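Local coordinates for abietadiene synthase, chloroplastic (Abies grandis, PDB 3S9V), which is a terpene synthase, a large, mainly alpha-helical enzyme of the grand fir chloroplast, at residues 63-68 with 238-243; 74-79 with 250-255; 217-222 with 242-247. One frame throughout, in Å; residues are numbered along the deposited sequence.

Contact 1. Residues 63-68 with 238-243; sequences ARIPAV and VFMRTG
In the outer lobe of this all-helical terpene synthase, probably part of the gamma domain of the alpha-beta-gamma architecture, a loop lies across the end of a helix: Ile65 and its neighbours meet Phe239 and Met240 from the last turn of helix 232-242. No hydrogen bond crosses the interface, and fit between apolar groups holds it. Ile65 serves both partners because its branched side chain divides. Its CG2 methyl comes to the rim of the Phe239 ring, near the ring plane, with CG2 3.5 Å from CE2, and the two side chains cross at about a right angle. Its other branch, CG1, lies 4.0 Å from Met240 CG. Phe239 reaches the loop because its CG is anti to the backbone N (chi1 175°), which swings the ring off the helix; Val68 CG2 adds a looser touch, 4.4 Å from the ring's CZ.

Met240 suits the uneven surface of a loop, being long, unbranched and flexible. Its thioether lies over the backbone, SD 3.8 Å from the N of Ile65, and the bend at chi3 (-77°) turns the terminal methyl onto Arg64, CE being 3.8 Å from Arg64 CB. Pro66 CD flanks the same sulfur, 4.2 Å from SD. Arg64 offers Met240 only the root of its chain; the guanidinium end leads away to a salt bridge with Glu161 and a cation-pi contact with Trp61. At the helix end, Val238 O accepts from both the backbone N and the hydroxyl of Thr242, and Gly243, with phi 68°, takes the chain out of the helix.

Behind the loop, Arg64 rests on Ile113, Thr114 and Leu117 of helix 101-117, while Ile65 and Phe239 both reach helix 245-258, at Leu251 and at Cys247 and Leu248 respectively.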
ATOM      1  N   ALA A  63      -9.809 -11.477  35.817  1.00 17.89           N
ATOM      2  CA  ALA A  63      -9.985 -12.515  36.834  1.00 14.57           C
ATOM      3  C   ALA A  63      -9.935 -11.983  38.260  1.00 18.55           C
ATOM      4  O   ALA A  63     -10.347 -12.661  39.198  1.00 19.95           O
ATOM      5  CB  ALA A  63      -8.932 -13.590  36.651  1.00 11.39           C
ATOM      6  N   ARG A  64      -9.427 -10.770  38.427  1.00 19.11           N
ATOM      7  CA  ARG A  64      -9.341 -10.173  39.747  1.00 19.29           C
ATOM      8  C   ARG A  64     -10.669  -9.635  40.262  1.00 19.83           C
ATOM      9  O   ARG A  64     -10.898  -9.595  41.476  1.00 19.32           O
ATOM     10  CB  ARG A  64      -8.344  -9.019  39.756  1.00 19.64           C
ATOM     11  CG  ARG A  64      -6.901  -9.403  39.670  1.00 28.92           C
ATOM     12  CD  ARG A  64      -6.085  -8.232  40.159  1.00 28.51           C
ATOM     13  NE  ARG A  64      -4.677  -8.334  39.813  1.00 20.46           N
ATOM     14  CZ  ARG A  64      -3.763  -7.470  40.235  1.00 30.65           C
ATOM     15  NH1 ARG A  64      -4.123  -6.458  41.018  1.00 32.09           N
ATOM     16  NH2 ARG A  64      -2.499  -7.609  39.866  1.00 33.20           N
ATOM     17  N   ILE A  65     -11.539  -9.207  39.355  1.00 19.71           N
ATOM     18  CA  ILE A  65     -12.814  -8.640  39.777  1.00 21.95           C
ATOM     19  C   ILE A  65     -13.616  -9.611  40.646  1.00 25.76           C
ATOM     20  O   ILE A  65     -13.998 -10.687  40.200  1.00 23.54           O
ATOM     21  CB  ILE A  65     -13.661  -8.237  38.563  1.00 24.59           C
ATOM     22  CG1 ILE A  65     -12.808  -7.428  37.582  1.00 22.99           C
ATOM     23  CG2 ILE A  65     -14.846  -7.395  39.011  1.00 15.80           C
ATOM     24  CD1 ILE A  65     -13.505  -7.153  36.268  1.00 17.24           C
ATOM     25  N   PRO A  66     -13.873  -9.235  41.912  1.00 27.67           N
ATOM     26  CA  PRO A  66     -14.633 -10.057  42.868  1.00 26.88           C
ATOM     27  C   PRO A  66     -16.124 -10.129  42.509  1.00 23.57           C
ATOM     28  O   PRO A  66     -16.680  -9.176  41.973  1.00 19.78           O
ATOM     29  CB  PRO A  66     -14.397  -9.338  44.191  1.00 24.82           C
ATOM     30  CG  PRO A  66     -14.364  -7.896  43.752  1.00 29.69           C
ATOM     31  CD  PRO A  66     -13.486  -7.949  42.517  1.00 25.41           C
ATOM     32  N   ALA A  67     -16.759 -11.262  42.801  1.00 23.77           N
ATOM     33  CA  ALA A  67     -18.178 -11.460  42.511  1.00 26.56           C
ATOM     34  C   ALA A  67     -19.014 -10.264  42.946  1.00 31.25           C
ATOM     35  O   ALA A  67     -18.896  -9.791  44.080  1.00 29.69           O
ATOM     36  CB  ALA A  67     -18.676 -12.711  43.206  1.00 29.21           C
ATOM     37  N   VAL A  68     -19.864  -9.781  42.045  1.00 33.83           N
ATOM     38  CA  VAL A  68     -20.707  -8.630  42.347  1.00 38.12           C
ATOM     39  C   VAL A  68     -21.683  -8.867  43.500  1.00 40.38           C
ATOM     40  O   VAL A  68     -22.075  -7.926  44.180  1.00 41.27           O
ATOM     41  CB  VAL A  68     -21.504  -8.177  41.101  1.00 36.83           C
ATOM     42  CG1 VAL A  68     -22.505  -7.101  41.479  1.00 33.26           C
ATOM     43  CG2 VAL A  68     -20.552  -7.629  40.056  1.00 42.03           C
ATOM     44  N   VAL A 238     -10.495   0.080  36.375  1.00 18.37           N
ATOM     45  CA  VAL A 238     -11.435   1.179  36.611  1.00 20.09           C
ATOM     46  C   VAL A 238     -12.707   0.669  37.286  1.00 22.02           C
ATOM     47  O   VAL A 238     -13.251   1.328  38.165  1.00 23.46           O
ATOM     48  CB  VAL A 238     -11.865   1.893  35.300  1.00 18.97           C
ATOM     49  CG1 VAL A 238     -12.927   2.948  35.613  1.00 13.17           C
ATOM     50  CG2 VAL A 238     -10.669   2.531  34.625  1.00 21.70           C
ATOM     51  N   PHE A 239     -13.188  -0.501  36.869  1.00 22.48           N
ATOM     52  CA  PHE A 239     -14.405  -1.049  37.453  1.00 21.86           C
ATOM     53  C   PHE A 239     -14.224  -1.359  38.920  1.00 21.86           C
ATOM     54  O   PHE A 239     -15.105  -1.081  39.730  1.00 24.56           O
ATOM     55  CB  PHE A 239     -14.847  -2.334  36.754  1.00 23.92           C
ATOM     56  CG  PHE A 239     -16.029  -2.987  37.412  1.00 26.84           C
ATOM     57  CD1 PHE A 239     -17.310  -2.483  37.223  1.00 21.24           C
ATOM     58  CD2 PHE A 239     -15.855  -4.075  38.268  1.00 24.09           C
ATOM     59  CE1 PHE A 239     -18.403  -3.047  37.878  1.00 26.66           C
ATOM     60  CE2 PHE A 239     -16.940  -4.647  38.927  1.00 27.38           C
ATOM     61  CZ  PHE A 239     -18.218  -4.130  38.732  1.00 24.04           C
ATOM     62  N   MET A 240     -13.086  -1.959  39.254  1.00 21.68           N
ATOM     63  CA  MET A 240     -12.800  -2.307  40.634  1.00 27.46           C
ATOM     64  C   MET A 240     -12.659  -1.070  41.525  1.00 30.22           C
ATOM     65  O   MET A 240     -12.888  -1.148  42.732  1.00 31.86           O
ATOM     66  CB  MET A 240     -11.536  -3.186  40.722  1.00 29.28           C
ATOM     67  CG  MET A 240     -11.748  -4.619  40.209  1.00 20.80           C
ATOM     68  SD  MET A 240     -10.434  -5.802  40.612  1.00 19.61           S
ATOM     69  CE  MET A 240      -9.178  -5.316  39.407  1.00 16.21           C
ATOM     70  N   ARG A 241     -12.300   0.070  40.932  1.00 29.17           N
ATOM     71  CA  ARG A 241     -12.149   1.305  41.702  1.00 28.67           C
ATOM     72  C   ARG A 241     -13.397   2.182  41.785  1.00 27.87           C
ATOM     73  O   ARG A 241     -13.516   2.984  42.711  1.00 26.70           O
ATOM     74  CB  ARG A 241     -10.991   2.154  41.151  1.00 32.03           C
ATOM     75  CG  ARG A 241      -9.608   1.656  41.546  1.00 35.31           C
ATOM     76  CD  ARG A 241      -9.560   1.358  43.038  1.00 44.97           C
ATOM     77  NE  ARG A 241      -8.247   0.902  43.478  1.00 46.26           N
ATOM     78  CZ  ARG A 241      -7.183   1.689  43.585  1.00 59.27           C
ATOM     79  NH1 ARG A 241      -7.273   2.981  43.285  1.00 57.79           N
ATOM     80  NH2 ARG A 241      -6.028   1.181  43.996  1.00 65.63           N
ATOM     81  N   THR A 242     -14.322   2.028  40.835  1.00 26.75           N
ATOM     82  CA  THR A 242     -15.532   2.856  40.803  1.00 27.29           C
ATOM     83  C   THR A 242     -16.864   2.107  40.709  1.00 27.05           C
ATOM     84  O   THR A 242     -17.921   2.706  40.884  1.00 26.42           O
ATOM     85  CB  THR A 242     -15.512   3.835  39.602  1.00 28.06           C
ATOM     86  OG1 THR A 242     -15.686   3.094  38.390  1.00 25.70           O
ATOM     87  CG2 THR A 242     -14.193   4.590  39.531  1.00 27.31           C
ATOM     88  N   GLY A 243     -16.825   0.817  40.410  1.00 27.04           N
ATOM     89  CA  GLY A 243     -18.066   0.073  40.291  1.00 26.31           C
ATOM     90  C   GLY A 243     -18.884   0.501  39.080  1.00 26.37           C
ATOM     91  O   GLY A 243     -20.037   0.109  38.940  1.00 26.80           O
TER

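Contact 2. Residues 74-79 with 250-255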
ATOM      1  N   PRO A  74     -14.425 -15.191  42.197  1.00 29.55           N
ATOM      2  CA  PRO A  74     -14.127 -14.198  41.167  1.00 26.02           C
ATOM      3  C   PRO A  74     -15.465 -13.958  40.483  1.00 24.64           C
ATOM      4  O   PRO A  74     -16.316 -14.848  40.470  1.00 21.74           O
ATOM      5  CB  PRO A  74     -13.144 -14.929  40.252  1.00 23.44           C
ATOM      6  CG  PRO A  74     -12.505 -15.942  41.154  1.00 31.38           C
ATOM      7  CD  PRO A  74     -13.677 -16.437  41.962  1.00 27.64           C
ATOM      8  N   HIS A  75     -15.668 -12.767  39.934  1.00 24.55           N
ATOM      9  CA  HIS A  75     -16.917 -12.476  39.245  1.00 23.53           C
ATOM     10  C   HIS A  75     -16.971 -13.287  37.949  1.00 29.00           C
ATOM     11  O   HIS A  75     -18.048 -13.662  37.490  1.00 33.21           O
ATOM     12  CB  HIS A  75     -17.017 -10.985  38.939  1.00 21.44           C
ATOM     13  CG  HIS A  75     -18.313 -10.585  38.307  1.00 27.11           C
ATOM     14  ND1 HIS A  75     -19.518 -10.654  38.971  1.00 33.66           N
ATOM     15  CD2 HIS A  75     -18.590 -10.098  37.074  1.00 32.57           C
ATOM     16  CE1 HIS A  75     -20.483 -10.226  38.175  1.00 29.79           C
ATOM     17  NE2 HIS A  75     -19.944  -9.882  37.018  1.00 32.69           N
ATOM     18  N   PHE A  76     -15.803 -13.552  37.367  1.00 29.58           N
ATOM     19  CA  PHE A  76     -15.693 -14.337  36.136  1.00 29.20           C
ATOM     20  C   PHE A  76     -14.834 -15.575  36.406  1.00 29.20           C
ATOM     21  O   PHE A  76     -13.681 -15.636  35.979  1.00 29.10           O
ATOM     22  CB  PHE A  76     -15.024 -13.524  35.026  1.00 29.43           C
ATOM     23  CG  PHE A  76     -15.774 -12.287  34.627  1.00 29.48           C
ATOM     24  CD1 PHE A  76     -15.254 -11.026  34.903  1.00 25.17           C
ATOM     25  CD2 PHE A  76     -16.987 -12.378  33.944  1.00 24.84           C
ATOM     26  CE1 PHE A  76     -15.928  -9.865  34.503  1.00 29.92           C
ATOM     27  CE2 PHE A  76     -17.668 -11.227  33.540  1.00 27.33           C
ATOM     28  CZ  PHE A  76     -17.139  -9.968  33.820  1.00 27.19           C
ATOM     29  N   PRO A  77     -15.391 -16.585  37.096  1.00 30.32           N
ATOM     30  CA  PRO A  77     -14.678 -17.826  37.436  1.00 29.70           C
ATOM     31  C   PRO A  77     -13.951 -18.498  36.270  1.00 26.29           C
ATOM     32  O   PRO A  77     -12.900 -19.117  36.450  1.00 24.14           O
ATOM     33  CB  PRO A  77     -15.783 -18.722  38.003  1.00 24.96           C
ATOM     34  CG  PRO A  77     -16.762 -17.749  38.552  1.00 31.03           C
ATOM     35  CD  PRO A  77     -16.809 -16.686  37.481  1.00 27.41           C
ATOM     36  N   GLU A  78     -14.518 -18.374  35.077  1.00 26.54           N
ATOM     37  CA  GLU A  78     -13.928 -18.985  33.897  1.00 27.66           C
ATOM     38  C   GLU A  78     -12.536 -18.406  33.575  1.00 26.88           C
ATOM     39  O   GLU A  78     -11.668 -19.114  33.073  1.00 25.33           O
ATOM     40  CB  GLU A  78     -14.871 -18.817  32.695  1.00 29.30           C
ATOM     41  CG  GLU A  78     -14.910 -17.394  32.114  1.00 46.83           C
ATOM     42  CD  GLU A  78     -16.105 -16.557  32.572  1.00 46.65           C
ATOM     43  OE1 GLU A  78     -16.487 -16.626  33.766  1.00 41.20           O
ATOM     44  OE2 GLU A  78     -16.646 -15.812  31.721  1.00 36.79           O
ATOM     45  N   THR A  79     -12.315 -17.126  33.867  1.00 24.11           N
ATOM     46  CA  THR A  79     -11.019 -16.539  33.578  1.00 22.60           C
ATOM     47  C   THR A  79      -9.964 -17.076  34.537  1.00 21.38           C
ATOM     48  O   THR A  79      -8.815 -17.279  34.150  1.00 22.39           O
ATOM     49  CB  THR A  79     -11.064 -14.995  33.629  1.00 25.49           C
ATOM     50  OG1 THR A  79     -11.392 -14.552  34.953  1.00 21.49           O
ATOM     51  CG2 THR A  79     -12.101 -14.476  32.637  1.00 12.03           C
ATOM     52  N   PHE A 250     -18.660  -3.714  28.929  1.00 25.54           N
ATOM     53  CA  PHE A 250     -17.579  -3.913  27.962  1.00 22.83           C
ATOM     54  C   PHE A 250     -16.881  -5.248  28.176  1.00 19.43           C
ATOM     55  O   PHE A 250     -16.522  -5.926  27.216  1.00 18.36           O
ATOM     56  CB  PHE A 250     -16.537  -2.787  28.031  1.00 22.70           C
ATOM     57  CG  PHE A 250     -15.340  -3.028  27.147  1.00 19.07           C
ATOM     58  CD1 PHE A 250     -14.124  -3.436  27.687  1.00 18.87           C
ATOM     59  CD2 PHE A 250     -15.445  -2.894  25.762  1.00 19.35           C
ATOM     60  CE1 PHE A 250     -13.026  -3.713  26.864  1.00 18.07           C
ATOM     61  CE2 PHE A 250     -14.358  -3.166  24.930  1.00 18.92           C
ATOM     62  CZ  PHE A 250     -13.144  -3.577  25.483  1.00 21.25           C
ATOM     63  N   LEU A 251     -16.686  -5.626  29.434  1.00 18.32           N
ATOM     64  CA  LEU A 251     -16.040  -6.900  29.718  1.00 22.75           C
ATOM     65  C   LEU A 251     -16.957  -8.049  29.305  1.00 20.71           C
ATOM     66  O   LEU A 251     -16.500  -9.024  28.715  1.00 20.93           O
ATOM     67  CB  LEU A 251     -15.655  -6.993  31.199  1.00 17.31           C
ATOM     68  CG  LEU A 251     -14.638  -5.926  31.636  1.00 24.50           C
ATOM     69  CD1 LEU A 251     -14.326  -6.076  33.110  1.00 17.37           C
ATOM     70  CD2 LEU A 251     -13.360  -6.053  30.814  1.00 18.82           C
ATOM     71  N   ASN A 252     -18.248  -7.936  29.605  1.00 22.54           N
ATOM     72  CA  ASN A 252     -19.199  -8.972  29.207  1.00 26.94           C
ATOM     73  C   ASN A 252     -19.168  -9.106  27.682  1.00 30.09           C
ATOM     74  O   ASN A 252     -19.191 -10.215  27.141  1.00 28.37           O
ATOM     75  CB  ASN A 252     -20.626  -8.615  29.644  1.00 24.05           C
ATOM     76  CG  ASN A 252     -20.833  -8.754  31.138  1.00 31.26           C
ATOM     77  OD1 ASN A 252     -20.315  -9.684  31.765  1.00 27.56           O
ATOM     78  ND2 ASN A 252     -21.613  -7.839  31.719  1.00 22.97           N
ATOM     79  N   PHE A 253     -19.122  -7.961  27.000  1.00 29.45           N
ATOM     80  CA  PHE A 253     -19.083  -7.910  25.543  1.00 27.45           C
ATOM     81  C   PHE A 253     -17.839  -8.605  24.994  1.00 28.59           C
ATOM     82  O   PHE A 253     -17.912  -9.326  23.998  1.00 29.11           O
ATOM     83  CB  PHE A 253     -19.151  -6.446  25.077  1.00 27.63           C
ATOM     84  CG  PHE A 253     -18.719  -6.230  23.650  1.00 31.45           C
ATOM     85  CD1 PHE A 253     -17.395  -5.905  23.350  1.00 33.54           C
ATOM     86  CD2 PHE A 253     -19.634  -6.332  22.609  1.00 24.68           C
ATOM     87  CE1 PHE A 253     -16.989  -5.680  22.033  1.00 31.98           C
ATOM     88  CE2 PHE A 253     -19.238  -6.109  21.289  1.00 28.17           C
ATOM     89  CZ  PHE A 253     -17.910  -5.782  21.002  1.00 29.21           C
ATOM     90  N   VAL A 254     -16.696  -8.396  25.640  1.00 26.36           N
ATOM     91  CA  VAL A 254     -15.470  -9.044  25.193  1.00 20.30           C
ATOM     92  C   VAL A 254     -15.572 -10.544  25.449  1.00 20.21           C
ATOM     93  O   VAL A 254     -15.203 -11.350  24.596  1.00 22.53           O
ATOM     94  CB  VAL A 254     -14.234  -8.490  25.931  1.00 19.39           C
ATOM     95  CG1 VAL A 254     -13.022  -9.363  25.642  1.00 13.37           C
ATOM     96  CG2 VAL A 254     -13.973  -7.055  25.499  1.00 19.12           C
ATOM     97  N   LEU A 255     -16.079 -10.915  26.621  1.00 19.87           N
ATOM     98  CA  LEU A 255     -16.223 -12.324  26.975  1.00 22.93           C
ATOM     99  C   LEU A 255     -17.292 -13.028  26.145  1.00 26.55           C
ATOM    100  O   LEU A 255     -17.311 -14.260  26.064  1.00 23.71           O
ATOM    101  CB  LEU A 255     -16.532 -12.473  28.465  1.00 19.05           C
ATOM    102  CG  LEU A 255     -15.312 -12.235  29.352  1.00 21.56           C
ATOM    103  CD1 LEU A 255     -15.718 -12.183  30.804  1.00 15.77           C
ATOM    104  CD2 LEU A 255     -14.301 -13.350  29.109  1.00 22.60           C
TER
HETATM  105  O   HOH W   1     -21.298  -9.896  34.420  1.00 38.68           O
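Phe76, in the loop just before helix 77-85, and Leu255, on helix 245-258, meet in a CH-pi contact that joins these two elements of the outer alpha-helical lobe. Leu255 CD1 stands over one face of the ring, 3.6 Å from its centroid and 23° off the normal, displaced toward the CD2-CE2 rim. A flat aromatic face suits a methyl of branched leucine, and the other branch, CD2, is left to meet Thr79 CG2. Phe76 CG is anti to its carbonyl carbon (chi1 -62°), which takes the ring toward helix 245-258. Asn252 comes to the ring edge instead: its OD1 lies in the ring plane, 3.5 Å from Phe76 CE2, where the slightly positive ring hydrogens would probably favour a carbonyl oxygen. Leu251 CB touches the far end of the ring, at CZ.

In the next shell, His75 CD2 lies against the face opposite Leu255, sandwiching the ring. The imidazole is itself anchored, its ND1 hydrogen-bonded to Val68 N, and its NE2 shares a water that donates a hydrogen bond to Asn252 OD1 (2.8 Å). Val62 of helix 56-62 also packs on the ring. At its own backbone, the O of Phe76 is gripped twice by one residue, by Thr79 N at 2.9 Å and, in the carbonyl plane, by Thr79 OG1 at 2.7 Å.

Contact 3. Residues 217-222 with 242-247; sequences KIMKLQ and TGNKKC
Gln222 and Asn244 point their amides at each other from opposite directions, the two planes turned 59° apart. The bond between them runs from Gln222 NE2 to Asn244 OD1 (2.9 Å) and is nearly straight, 163° at the hydrogen. It lies close to the plane of the donor amide, yet the donor sits well above the plane of the acceptor carbonyl. That plane is used by another partner: Cys247 N, 3.1 Å from Asn244 OD1, approaches within it. One oxygen thus accepts from two N-H groups in different directions, which would hold the Asn244 amide against rotation.

Gln222 is long enough to span the gap because its chain is extended, with CG anti to the backbone N (chi1 177°). Its NE2 also bonds to Gly226 O, and passes 3.5 Å from Lys246 CB and 3.7 Å from Cys247 SG. Lys246 lends only this near part of its chain; its ammonium end turns off to Lys224 O.

Met219 slides past Asn244 and Thr242 in the opposite sense to both. Bends at chi2 and chi3 curl it so that Met219 SD lies 3.8 Å from Thr242 OG1, while its methyl CE comes so close to the Asn244 amide that its exact position is doubtful. A pliable thioether can follow such a curved, mixed surface. Thr242 OG1, which donates to Val238 O, accepts in turn from Asn244 N at 3.2 Å, closing an ST turn that carries the chain through Gly243.

Gln222 itself ends a type I turn begun at Met219. That turn is joined to the tight link between helices 232-242 and 245-258, where Asn244 is the N-cap of the second, a position suited to asparagine because its short side-chain carbonyl can accept from first-turn N-H groups, which have no carbonyl of a preceding helical turn to bond.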
ATOM      1  N   LYS A 217     -12.631  12.446  37.169  1.00 19.44           N
ATOM      2  CA  LYS A 217     -12.244  13.079  35.913  1.00 22.73           C
ATOM      3  C   LYS A 217     -12.039  12.023  34.837  1.00 26.19           C
ATOM      4  O   LYS A 217     -12.363  12.247  33.670  1.00 27.87           O
ATOM      5  CB  LYS A 217     -10.964  13.901  36.101  1.00 22.76           C
ATOM      6  CG  LYS A 217     -11.167  15.134  36.960  1.00 22.34           C
ATOM      7  CD  LYS A 217      -9.929  16.014  36.977  1.00 34.47           C
ATOM      8  CE  LYS A 217     -10.205  17.326  37.695  1.00 40.95           C
ATOM      9  NZ  LYS A 217      -9.016  18.217  37.662  1.00 52.05           N
ATOM     10  N   ILE A 218     -11.511  10.869  35.238  1.00 27.01           N
ATOM     11  CA  ILE A 218     -11.276   9.765  34.310  1.00 27.28           C
ATOM     12  C   ILE A 218     -12.574   9.221  33.699  1.00 26.54           C
ATOM     13  O   ILE A 218     -12.608   8.879  32.518  1.00 24.67           O
ATOM     14  CB  ILE A 218     -10.535   8.595  35.009  1.00 24.31           C
ATOM     15  CG1 ILE A 218      -9.094   9.002  35.319  1.00 23.18           C
ATOM     16  CG2 ILE A 218     -10.562   7.357  34.140  1.00 26.24           C
ATOM     17  CD1 ILE A 218      -8.269   9.371  34.100  1.00 26.18           C
ATOM     18  N   MET A 219     -13.638   9.146  34.495  1.00 27.54           N
ATOM     19  CA  MET A 219     -14.918   8.615  34.014  1.00 29.43           C
ATOM     20  C   MET A 219     -15.495   9.360  32.809  1.00 30.60           C
ATOM     21  O   MET A 219     -16.266   8.790  32.031  1.00 34.38           O
ATOM     22  CB  MET A 219     -15.962   8.612  35.141  1.00 30.32           C
ATOM     23  CG  MET A 219     -15.616   7.751  36.365  1.00 43.92           C
ATOM     24  SD  MET A 219     -15.222   6.019  36.008  1.00 46.13           S
ATOM     25  CE  MET A 219     -16.469   5.630  34.749  1.00 40.44           C
ATOM     26  N   LYS A 220     -15.126  10.628  32.653  1.00 28.87           N
ATOM     27  CA  LYS A 220     -15.625  11.438  31.546  1.00 27.32           C
ATOM     28  C   LYS A 220     -14.961  11.062  30.234  1.00 30.38           C
ATOM     29  O   LYS A 220     -15.426  11.449  29.163  1.00 34.24           O
ATOM     30  CB  LYS A 220     -15.368  12.922  31.803  1.00 28.68           C
ATOM     31  CG  LYS A 220     -15.814  13.437  33.164  1.00 30.45           C
ATOM     32  CD  LYS A 220     -15.607  14.946  33.241  1.00 35.34           C
ATOM     33  CE  LYS A 220     -15.819  15.483  34.647  1.00 43.28           C
ATOM     34  NZ  LYS A 220     -15.746  16.974  34.676  1.00 49.76           N
ATOM     35  N   LEU A 221     -13.870  10.308  30.320  1.00 28.52           N
ATOM     36  CA  LEU A 221     -13.134   9.908  29.133  1.00 27.36           C
ATOM     37  C   LEU A 221     -13.404   8.458  28.740  1.00 24.45           C
ATOM     38  O   LEU A 221     -12.697   7.888  27.917  1.00 21.97           O
ATOM     39  CB  LEU A 221     -11.639  10.133  29.366  1.00 27.29           C
ATOM     40  CG  LEU A 221     -11.299  11.554  29.824  1.00 32.41           C
ATOM     41  CD1 LEU A 221      -9.800  11.685  30.050  1.00 31.69           C
ATOM     42  CD2 LEU A 221     -11.780  12.557  28.780  1.00 26.97           C
ATOM     43  N   GLN A 222     -14.439   7.872  29.332  1.00 24.50           N
ATOM     44  CA  GLN A 222     -14.821   6.491  29.042  1.00 25.18           C
ATOM     45  C   GLN A 222     -15.257   6.369  27.577  1.00 26.57           C
ATOM     46  O   GLN A 222     -15.751   7.330  26.994  1.00 25.41           O
ATOM     47  CB  GLN A 222     -15.960   6.079  29.977  1.00 19.72           C
ATOM     48  CG  GLN A 222     -16.518   4.683  29.766  1.00 19.77           C
ATOM     49  CD  GLN A 222     -17.469   4.278  30.881  1.00 24.26           C
ATOM     50  OE1 GLN A 222     -18.374   5.027  31.244  1.00 24.66           O
ATOM     51  NE2 GLN A 222     -17.266   3.084  31.429  1.00 21.46           N
ATOM     52  N   THR A 242     -14.322   2.028  40.835  1.00 26.75           N
ATOM     53  CA  THR A 242     -15.532   2.856  40.803  1.00 27.29           C
ATOM     54  C   THR A 242     -16.864   2.107  40.709  1.00 27.05           C
ATOM     55  O   THR A 242     -17.921   2.706  40.884  1.00 26.42           O
ATOM     56  CB  THR A 242     -15.512   3.835  39.602  1.00 28.06           C
ATOM     57  OG1 THR A 242     -15.686   3.094  38.390  1.00 25.70           O
ATOM     58  CG2 THR A 242     -14.193   4.590  39.531  1.00 27.31           C
ATOM     59  N   GLY A 243     -16.825   0.817  40.410  1.00 27.04           N
ATOM     60  CA  GLY A 243     -18.066   0.073  40.291  1.00 26.31           C
ATOM     61  C   GLY A 243     -18.884   0.501  39.080  1.00 26.37           C
ATOM     62  O   GLY A 243     -20.037   0.109  38.940  1.00 26.80           O
ATOM     63  N   ASN A 244     -18.289   1.307  38.204  1.00 26.80           N
ATOM     64  CA  ASN A 244     -18.977   1.784  37.006  1.00 30.17           C
ATOM     65  C   ASN A 244     -19.475   0.607  36.157  1.00 31.06           C
ATOM     66  O   ASN A 244     -18.689  -0.215  35.686  1.00 33.27           O
ATOM     67  CB  ASN A 244     -18.040   2.689  36.195  1.00 29.24           C
ATOM     68  CG  ASN A 244     -18.662   3.156  34.892  1.00 35.44           C
ATOM     69  OD1 ASN A 244     -18.641   2.440  33.894  1.00 31.80           O
ATOM     70  ND2 ASN A 244     -19.232   4.356  34.899  1.00 39.22           N
ATOM     71  N   LYS A 245     -20.785   0.548  35.952  1.00 27.66           N
ATOM     72  CA  LYS A 245     -21.411  -0.541  35.208  1.00 31.25           C
ATOM     73  C   LYS A 245     -21.088  -0.674  33.719  1.00 31.96           C
ATOM     74  O   LYS A 245     -21.021  -1.793  33.208  1.00 35.71           O
ATOM     75  CB  LYS A 245     -22.928  -0.486  35.429  1.00 38.92           C
ATOM     76  CG  LYS A 245     -23.300  -0.668  36.907  1.00 51.89           C
ATOM     77  CD  LYS A 245     -24.693  -0.153  37.240  1.00 62.39           C
ATOM     78  CE  LYS A 245     -24.972  -0.268  38.737  1.00 66.82           C
ATOM     79  NZ  LYS A 245     -26.270   0.355  39.128  1.00 68.75           N
ATOM     80  N   LYS A 246     -20.893   0.433  33.010  1.00 28.89           N
ATOM     81  CA  LYS A 246     -20.560   0.317  31.597  1.00 29.42           C
ATOM     82  C   LYS A 246     -19.246  -0.453  31.437  1.00 27.75           C
ATOM     83  O   LYS A 246     -19.067  -1.184  30.463  1.00 28.19           O
ATOM     84  CB  LYS A 246     -20.480   1.692  30.929  1.00 31.52           C
ATOM     85  CG  LYS A 246     -21.845   2.349  30.772  1.00 41.78           C
ATOM     86  CD  LYS A 246     -21.871   3.343  29.624  1.00 45.64           C
ATOM     87  CE  LYS A 246     -21.651   2.641  28.291  1.00 48.53           C
ATOM     88  NZ  LYS A 246     -21.719   3.586  27.144  1.00 53.87           N
ATOM     89  N   CYS A 247     -18.336  -0.304  32.396  1.00 22.04           N
ATOM     90  CA  CYS A 247     -17.076  -1.039  32.348  1.00 24.44           C
ATOM     91  C   CYS A 247     -17.421  -2.530  32.278  1.00 25.66           C
ATOM     92  O   CYS A 247     -16.856  -3.283  31.478  1.00 26.86           O
ATOM     93  CB  CYS A 247     -16.240  -0.787  33.609  1.00 26.28           C
ATOM     94  SG  CYS A 247     -15.484   0.847  33.751  1.00 33.13           S
TER

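Overall arrangement
All three contacts lie in the same outer lobe, on one side of the chain's centre. Contact 2 is the buried one, contact 1 is partly buried, and contact 3 is at the surface. The chemistry follows: apolar fit alone joins the segments of contact 1, contact 2 adds a shared water to a CH-pi core, and contact 3 relies on an amide hydrogen bond. Helix 245-258 serves contacts 2 and 3, whose centres are about 17 Å apart, while contacts 1 and 3 share Thr242 and Gly243 at the helix junction. Contacts 1 and 2 touch directly, Ile65 O probably accepting a hydrogen bond from His75 N.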